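Local coordinates for inositol-1,4,5-trisphosphate 5-phosphatase 1 (Schizosaccharomyces pombe, PDB 1I9Z), which removes the 5-phosphate from soluble and lipid inositol polyphosphates, controlling cellular phosphoinositide levels through its central catalytic domain, at residues L105-I117 against G144-E156. Sequence-based numbering, arbitrary orientation.
Sequences LRSGQLVGTALMI and GNKGAVAIRFDYE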
ATOM      1  N   LEU A 105      -7.612   9.695   9.387  1.00 17.90           N
ATOM      2  CA  LEU A 105      -8.852   9.011   9.123  1.00 18.35           C
ATOM      3  C   LEU A 105      -8.992   7.854  10.103  1.00 17.95           C
ATOM      4  O   LEU A 105     -10.056   7.650  10.771  1.00 16.03           O
ATOM      5  CB  LEU A 105      -8.819   8.479   7.687  1.00 19.18           C
ATOM      6  CG  LEU A 105     -10.059   7.893   7.079  1.00 18.69           C
ATOM      7  CD1 LEU A 105     -11.096   9.044   6.915  1.00 19.75           C
ATOM      8  CD2 LEU A 105      -9.708   7.246   5.688  1.00 19.67           C
ATOM      9  N   ARG A 106      -7.944   7.040  10.175  1.00 16.46           N
ATOM     10  CA  ARG A 106      -7.979   5.851  11.027  1.00 17.38           C
ATOM     11  C   ARG A 106      -6.585   5.221  11.134  1.00 17.96           C
ATOM     12  O   ARG A 106      -5.743   5.460  10.251  1.00 18.04           O
ATOM     13  CB  ARG A 106      -8.910   4.755  10.422  1.00 17.03           C
ATOM     14  CG  ARG A 106      -9.154   3.686  11.571  1.00 19.43           C
ATOM     15  CD  ARG A 106      -9.447   2.123  11.488  1.00 29.15           C
ATOM     16  NE  ARG A 106     -10.804   1.955  11.137  1.00 22.14           N
ATOM     17  CZ  ARG A 106     -11.731   1.002  11.310  1.00 19.25           C
ATOM     18  NH1 ARG A 106     -11.720  -0.214  11.938  1.00 16.87           N
ATOM     19  NH2 ARG A 106     -12.846   1.382  10.718  1.00 16.18           N
ATOM     20  N   SER A 107      -6.355   4.448  12.189  1.00 16.41           N
ATOM     21  CA  SER A 107      -5.114   3.716  12.363  1.00 17.27           C
ATOM     22  C   SER A 107      -5.477   2.357  12.923  1.00 16.77           C
ATOM     23  O   SER A 107      -6.543   2.145  13.521  1.00 17.34           O
ATOM     24  CB  SER A 107      -4.061   4.395  13.279  1.00 17.48           C
ATOM     25  OG  SER A 107      -4.453   4.293  14.635  1.00 20.00           O
ATOM     26  N   GLY A 108      -4.566   1.426  12.744  1.00 16.35           N
ATOM     27  CA  GLY A 108      -4.766   0.065  13.219  1.00 16.80           C
ATOM     28  C   GLY A 108      -3.405  -0.450  13.683  1.00 16.28           C
ATOM     29  O   GLY A 108      -2.348   0.078  13.237  1.00 14.54           O
ATOM     30  N   GLN A 109      -3.413  -1.517  14.481  1.00 16.24           N
ATOM     31  CA  GLN A 109      -2.151  -2.053  14.979  1.00 16.00           C
ATOM     32  C   GLN A 109      -2.217  -3.521  15.280  1.00 15.91           C
ATOM     33  O   GLN A 109      -3.270  -4.003  15.758  1.00 16.44           O
ATOM     34  CB  GLN A 109      -1.753  -1.229  16.234  1.00 17.35           C
ATOM     35  CG  GLN A 109      -0.540  -1.771  16.945  1.00 20.96           C
ATOM     36  CD  GLN A 109      -0.011  -0.763  17.971  1.00 26.52           C
ATOM     37  OE1 GLN A 109      -0.794   0.017  18.521  1.00 24.84           O
ATOM     38  NE2 GLN A 109       1.319  -0.781  18.225  1.00 26.99           N
ATOM     39  N   LEU A 110      -1.134  -4.242  14.950  1.00 15.62           N
ATOM     40  CA  LEU A 110      -1.004  -5.691  15.288  1.00 18.47           C
ATOM     41  C   LEU A 110       0.400  -5.821  15.854  1.00 17.75           C
ATOM     42  O   LEU A 110       1.419  -5.792  15.133  1.00 15.86           O
ATOM     43  CB  LEU A 110      -1.190  -6.620  14.074  1.00 17.57           C
ATOM     44  CG  LEU A 110      -1.080  -8.091  14.519  1.00 19.39           C
ATOM     45  CD1 LEU A 110      -2.233  -8.462  15.433  1.00 21.80           C
ATOM     46  CD2 LEU A 110      -1.006  -8.986  13.222  1.00 20.59           C
ATOM     47  N   VAL A 111       0.463  -5.921  17.191  1.00 17.22           N
ATOM     48  CA  VAL A 111       1.710  -5.934  17.905  1.00 16.87           C
ATOM     49  C   VAL A 111       2.566  -4.706  17.475  1.00 17.29           C
ATOM     50  O   VAL A 111       2.162  -3.603  17.713  1.00 19.62           O
ATOM     51  CB  VAL A 111       2.519  -7.187  17.734  1.00 15.77           C
ATOM     52  CG1 VAL A 111       3.731  -7.134  18.702  1.00 21.65           C
ATOM     53  CG2 VAL A 111       1.606  -8.437  18.041  1.00 20.45           C
ATOM     54  N   GLY A 112       3.730  -4.893  16.853  1.00 16.44           N
ATOM     55  CA  GLY A 112       4.505  -3.727  16.471  1.00 16.92           C
ATOM     56  C   GLY A 112       4.276  -3.157  15.060  1.00 15.57           C
ATOM     57  O   GLY A 112       4.949  -2.194  14.613  1.00 15.69           O
ATOM     58  N   THR A 113       3.346  -3.755  14.357  1.00 14.76           N
ATOM     59  CA  THR A 113       2.997  -3.305  13.016  1.00 15.35           C
ATOM     60  C   THR A 113       1.819  -2.354  13.096  1.00 16.14           C
ATOM     61  O   THR A 113       0.844  -2.686  13.791  1.00 15.19           O
ATOM     62  CB  THR A 113       2.636  -4.553  12.144  1.00 15.36           C
ATOM     63  OG1 THR A 113       3.765  -5.431  12.140  1.00 15.93           O
ATOM     64  CG2 THR A 113       2.243  -4.117  10.726  1.00 14.52           C
ATOM     65  N   ALA A 114       1.911  -1.175  12.442  1.00 14.06           N
ATOM     66  CA  ALA A 114       0.772  -0.256  12.468  1.00 16.03           C
ATOM     67  C   ALA A 114       0.555   0.424  11.115  1.00 16.66           C
ATOM     68  O   ALA A 114       1.498   0.630  10.330  1.00 15.78           O
ATOM     69  CB  ALA A 114       0.966   0.821  13.577  1.00 14.02           C
ATOM     70  N   LEU A 115      -0.681   0.778  10.853  1.00 15.32           N
ATOM     71  CA  LEU A 115      -1.051   1.446   9.604  1.00 14.63           C
ATOM     72  C   LEU A 115      -1.863   2.674   9.997  1.00 15.10           C
ATOM     73  O   LEU A 115      -2.772   2.595  10.830  1.00 15.66           O
ATOM     74  CB  LEU A 115      -1.954   0.511   8.719  1.00 14.85           C
ATOM     75  CG  LEU A 115      -2.315   1.098   7.347  1.00 16.01           C
ATOM     76  CD1 LEU A 115      -0.985   1.227   6.462  1.00 15.63           C
ATOM     77  CD2 LEU A 115      -3.397   0.159   6.659  1.00 15.45           C
ATOM     78  N   MET A 116      -1.511   3.824   9.449  1.00 14.79           N
ATOM     79  CA  MET A 116      -2.292   5.001   9.762  1.00 14.85           C
ATOM     80  C   MET A 116      -2.487   5.760   8.468  1.00 14.89           C
ATOM     81  O   MET A 116      -1.539   5.878   7.629  1.00 16.33           O
ATOM     82  CB  MET A 116      -1.570   5.863  10.824  1.00 16.81           C
ATOM     83  CG  MET A 116      -0.170   6.219  10.424  1.00 17.86           C
ATOM     84  SD  MET A 116       0.784   6.996  11.865  1.00 18.40           S
ATOM     85  CE  MET A 116       1.048   5.722  12.901  1.00 16.49           C
ATOM     86  N   ILE A 117      -3.701   6.286   8.284  1.00 13.64           N
ATOM     87  CA  ILE A 117      -4.019   6.970   7.036  1.00 14.14           C
ATOM     88  C   ILE A 117      -4.506   8.405   7.326  1.00 17.04           C
ATOM     89  O   ILE A 117      -5.377   8.612   8.199  1.00 15.84           O
ATOM     90  CB  ILE A 117      -5.105   6.151   6.268  1.00 14.25           C
ATOM     91  CG1 ILE A 117      -4.524   4.772   5.843  1.00 13.10           C
ATOM     92  CG2 ILE A 117      -5.540   6.980   4.972  1.00 15.37           C
ATOM     93  CD1 ILE A 117      -5.483   3.959   4.936  1.00 16.38           C
ATOM     94  N   GLY A 144       3.494 -14.985  18.618  1.00 37.46           N
ATOM     95  CA  GLY A 144       4.053 -14.426  17.386  1.00 32.77           C
ATOM     96  C   GLY A 144       3.862 -12.918  17.171  1.00 32.13           C
ATOM     97  O   GLY A 144       2.820 -12.318  17.513  1.00 32.39           O
ATOM     98  N   ASN A 145       4.879 -12.265  16.596  1.00 28.99           N
ATOM     99  CA  ASN A 145       4.713 -10.846  16.374  1.00 27.19           C
ATOM    100  C   ASN A 145       4.579 -10.419  14.892  1.00 22.86           C
ATOM    101  O   ASN A 145       4.648  -9.217  14.612  1.00 23.41           O
ATOM    102  CB  ASN A 145       5.835 -10.086  17.076  1.00 28.00           C
ATOM    103  CG  ASN A 145       6.122 -10.642  18.499  1.00 34.44           C
ATOM    104  OD1 ASN A 145       5.201 -10.908  19.305  1.00 37.84           O
ATOM    105  ND2 ASN A 145       7.400 -10.822  18.804  1.00 37.68           N
ATOM    106  N   LYS A 146       4.375 -11.365  13.970  1.00 19.91           N
ATOM    107  CA  LYS A 146       4.226 -11.007  12.542  1.00 18.51           C
ATOM    108  C   LYS A 146       2.777 -10.969  12.099  1.00 17.76           C
ATOM    109  O   LYS A 146       1.894 -11.598  12.706  1.00 17.03           O
ATOM    110  CB  LYS A 146       5.026 -11.963  11.668  1.00 17.09           C
ATOM    111  CG  LYS A 146       6.515 -12.039  12.096  1.00 19.51           C
ATOM    112  CD  LYS A 146       7.233 -10.677  11.961  1.00 18.46           C
ATOM    113  CE  LYS A 146       8.783 -10.873  11.986  1.00 18.99           C
ATOM    114  NZ  LYS A 146       9.236 -11.558  13.249  1.00 22.80           N
ATOM    115  N   GLY A 147       2.524 -10.233  11.026  1.00 15.37           N
ATOM    116  CA  GLY A 147       1.159 -10.134  10.547  1.00 17.28           C
ATOM    117  C   GLY A 147       0.875  -8.933   9.705  1.00 16.71           C
ATOM    118  O   GLY A 147       1.798  -8.254   9.201  1.00 17.78           O
ATOM    119  N   ALA A 148      -0.409  -8.645   9.558  1.00 16.76           N
ATOM    120  CA  ALA A 148      -0.843  -7.537   8.713  1.00 16.51           C
ATOM    121  C   ALA A 148      -1.889  -6.655   9.318  1.00 15.68           C
ATOM    122  O   ALA A 148      -2.695  -7.123  10.139  1.00 17.27           O
ATOM    123  CB  ALA A 148      -1.425  -8.100   7.365  1.00 18.30           C
ATOM    124  N   VAL A 149      -1.867  -5.381   8.913  1.00 14.65           N
ATOM    125  CA  VAL A 149      -2.910  -4.419   9.338  1.00 13.74           C
ATOM    126  C   VAL A 149      -3.451  -3.822   8.046  1.00 14.90           C
ATOM    127  O   VAL A 149      -2.669  -3.424   7.155  1.00 14.92           O
ATOM    128  CB  VAL A 149      -2.304  -3.274  10.199  1.00 12.62           C
ATOM    129  CG1 VAL A 149      -3.420  -2.269  10.580  1.00 12.98           C
ATOM    130  CG2 VAL A 149      -1.681  -3.895  11.458  1.00 14.34           C
ATOM    131  N   ALA A 150      -4.772  -3.773   7.924  1.00 12.92           N
ATOM    132  CA  ALA A 150      -5.395  -3.245   6.729  1.00 13.40           C
ATOM    133  C   ALA A 150      -6.567  -2.255   6.982  1.00 14.05           C
ATOM    134  O   ALA A 150      -7.341  -2.398   7.963  1.00 15.80           O
ATOM    135  CB  ALA A 150      -5.893  -4.459   5.824  1.00 12.77           C
ATOM    136  N   ILE A 151      -6.617  -1.219   6.150  1.00 12.95           N
ATOM    137  CA  ILE A 151      -7.716  -0.258   6.178  1.00 15.16           C
ATOM    138  C   ILE A 151      -8.177  -0.040   4.712  1.00 16.40           C
ATOM    139  O   ILE A 151      -7.347   0.146   3.814  1.00 16.34           O
ATOM    140  CB  ILE A 151      -7.242   1.072   6.792  1.00 15.03           C
ATOM    141  CG1 ILE A 151      -6.901   0.816   8.296  1.00 12.85           C
ATOM    142  CG2 ILE A 151      -8.370   2.111   6.635  1.00 15.22           C
ATOM    143  CD1 ILE A 151      -5.986   1.990   8.933  1.00 14.41           C
ATOM    144  N   ARG A 152      -9.490  -0.061   4.492  1.00 15.44           N
ATOM    145  CA  ARG A 152     -10.060   0.151   3.174  1.00 16.38           C
ATOM    146  C   ARG A 152     -11.123   1.249   3.296  1.00 18.70           C
ATOM    147  O   ARG A 152     -11.572   1.613   4.403  1.00 16.63           O
ATOM    148  CB  ARG A 152     -10.665  -1.155   2.632  1.00 14.50           C
ATOM    149  CG  ARG A 152     -11.945  -1.734   3.428  1.00 18.00           C
ATOM    150  CD  ARG A 152     -13.279  -1.005   3.106  1.00 18.28           C
ATOM    151  NE  ARG A 152     -13.583  -1.090   1.669  1.00 18.29           N
ATOM    152  CZ  ARG A 152     -14.413  -0.288   0.989  1.00 20.29           C
ATOM    153  NH1 ARG A 152     -14.543  -0.469  -0.334  1.00 19.87           N
ATOM    154  NH2 ARG A 152     -15.138   0.659   1.610  1.00 18.85           N
ATOM    155  N   PHE A 153     -11.481   1.823   2.152  1.00 17.06           N
ATOM    156  CA  PHE A 153     -12.484   2.871   2.155  1.00 16.90           C
ATOM    157  C   PHE A 153     -12.898   3.153   0.703  1.00 18.45           C
ATOM    158  O   PHE A 153     -12.210   2.748  -0.272  1.00 18.73           O
ATOM    159  CB  PHE A 153     -11.950   4.164   2.846  1.00 15.61           C
ATOM    160  CG  PHE A 153     -10.707   4.773   2.220  1.00 18.76           C
ATOM    161  CD1 PHE A 153     -10.814   5.674   1.173  1.00 17.10           C
ATOM    162  CD2 PHE A 153      -9.426   4.425   2.677  1.00 18.87           C
ATOM    163  CE1 PHE A 153      -9.670   6.235   0.569  1.00 22.79           C
ATOM    164  CE2 PHE A 153      -8.263   4.968   2.099  1.00 20.84           C
ATOM    165  CZ  PHE A 153      -8.368   5.875   1.047  1.00 22.13           C
ATOM    166  N   ASP A 154     -14.018   3.845   0.550  1.00 18.80           N
ATOM    167  CA  ASP A 154     -14.415   4.210  -0.806  1.00 21.51           C
ATOM    168  C   ASP A 154     -14.119   5.688  -0.887  1.00 21.32           C
ATOM    169  O   ASP A 154     -14.303   6.417   0.107  1.00 21.60           O
ATOM    170  CB  ASP A 154     -15.911   3.953  -1.016  1.00 21.32           C
ATOM    171  CG  ASP A 154     -16.218   2.530  -0.992  1.00 21.73           C
ATOM    172  OD1 ASP A 154     -15.593   1.812  -1.787  1.00 22.23           O
ATOM    173  OD2 ASP A 154     -17.048   2.074  -0.190  1.00 21.96           O
ATOM    174  N   TYR A 155     -13.599   6.115  -2.039  1.00 20.50           N
ATOM    175  CA  TYR A 155     -13.353   7.530  -2.324  1.00 19.89           C
ATOM    176  C   TYR A 155     -14.359   7.745  -3.485  1.00 22.26           C
ATOM    177  O   TYR A 155     -14.175   7.285  -4.631  1.00 20.37           O
ATOM    178  CB  TYR A 155     -11.909   7.809  -2.707  1.00 20.73           C
ATOM    179  CG  TYR A 155     -11.623   9.293  -2.778  1.00 22.65           C
ATOM    180  CD1 TYR A 155     -10.734   9.890  -1.881  1.00 23.79           C
ATOM    181  CD2 TYR A 155     -12.234  10.106  -3.746  1.00 22.87           C
ATOM    182  CE1 TYR A 155     -10.450  11.226  -1.933  1.00 23.89           C
ATOM    183  CE2 TYR A 155     -11.956  11.487  -3.811  1.00 24.21           C
ATOM    184  CZ  TYR A 155     -11.069  12.029  -2.897  1.00 25.58           C
ATOM    185  OH  TYR A 155     -10.786  13.361  -2.895  1.00 26.34           O
ATOM    186  N   GLU A 156     -15.437   8.455  -3.142  1.00 21.91           N
ATOM    187  CA  GLU A 156     -16.573   8.580  -4.055  1.00 24.24           C
ATOM    188  C   GLU A 156     -16.967   7.127  -4.365  1.00 25.37           C
ATOM    189  O   GLU A 156     -17.146   6.345  -3.431  1.00 24.57           O
ATOM    190  CB  GLU A 156     -16.211   9.385  -5.306  1.00 22.55           C
ATOM    191  CG  GLU A 156     -15.928  10.860  -5.035  1.00 23.27           C
ATOM    192  CD  GLU A 156     -17.085  11.690  -4.405  1.00 25.66           C
ATOM    193  OE1 GLU A 156     -18.243  11.257  -4.312  1.00 27.25           O
ATOM    194  OE2 GLU A 156     -16.793  12.814  -3.978  1.00 29.05           O
TER
HETATM  195  O   HOH W   1       2.579  -7.623  13.488  1.00 18.80           O
HETATM  196  O   HOH W   2       5.552  -6.726  15.585  1.00 15.35           O
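The carbonyl oxygen of N145 takes a hydrogen bond from each of two ordered waters, and through them it is tied to the hairpin turn L110-T113. One water, 2.8 Å from N145 O, donates also to L110 O and accepts from T113 OG1; the other bridges N145 O to the backbone N of G112. No direct hydrogen bond joins the segments, and the two waters bridge the turn end of a contact that is otherwise largely apolar. V149 fills its middle: CG1, anti to the backbone N (chi1 178°), presses on the backbone of G108 and on L115 CB (3.7 Å), and CG2 meets L110 CB and T113 CG2. In this DNase I-like phosphatase domain the antiparallel hairpin 105-117, with its type II' turn, belongs to one sheet of the central β-sandwich and strand 147-155 to the other; strand 147-155 runs nearly parallel to strand 113-117, their axes 13° apart. An alanine in place of V149 would lack both methyls and would probably leave a gap between the sheets, with G108, L110, T113 and L115 losing their partner. At G108 itself a β-carbon would collide with V149 CG1, and at G147 one would strike L110 CD2, which rests 3.6 Å from G147 CA. Farther along, the L115 and I151 side chains run alongside each other in opposite senses, L115 CD2 standing 3.9 Å from I151 CD1, whereas I117 CD1 and I151 CG2 meet tip to tip at 3.8 Å. L105 CD2 lies over one face of the F153 ring, 4.1 Å from F153 CD2, and I117 CD1 lies at the ring edge.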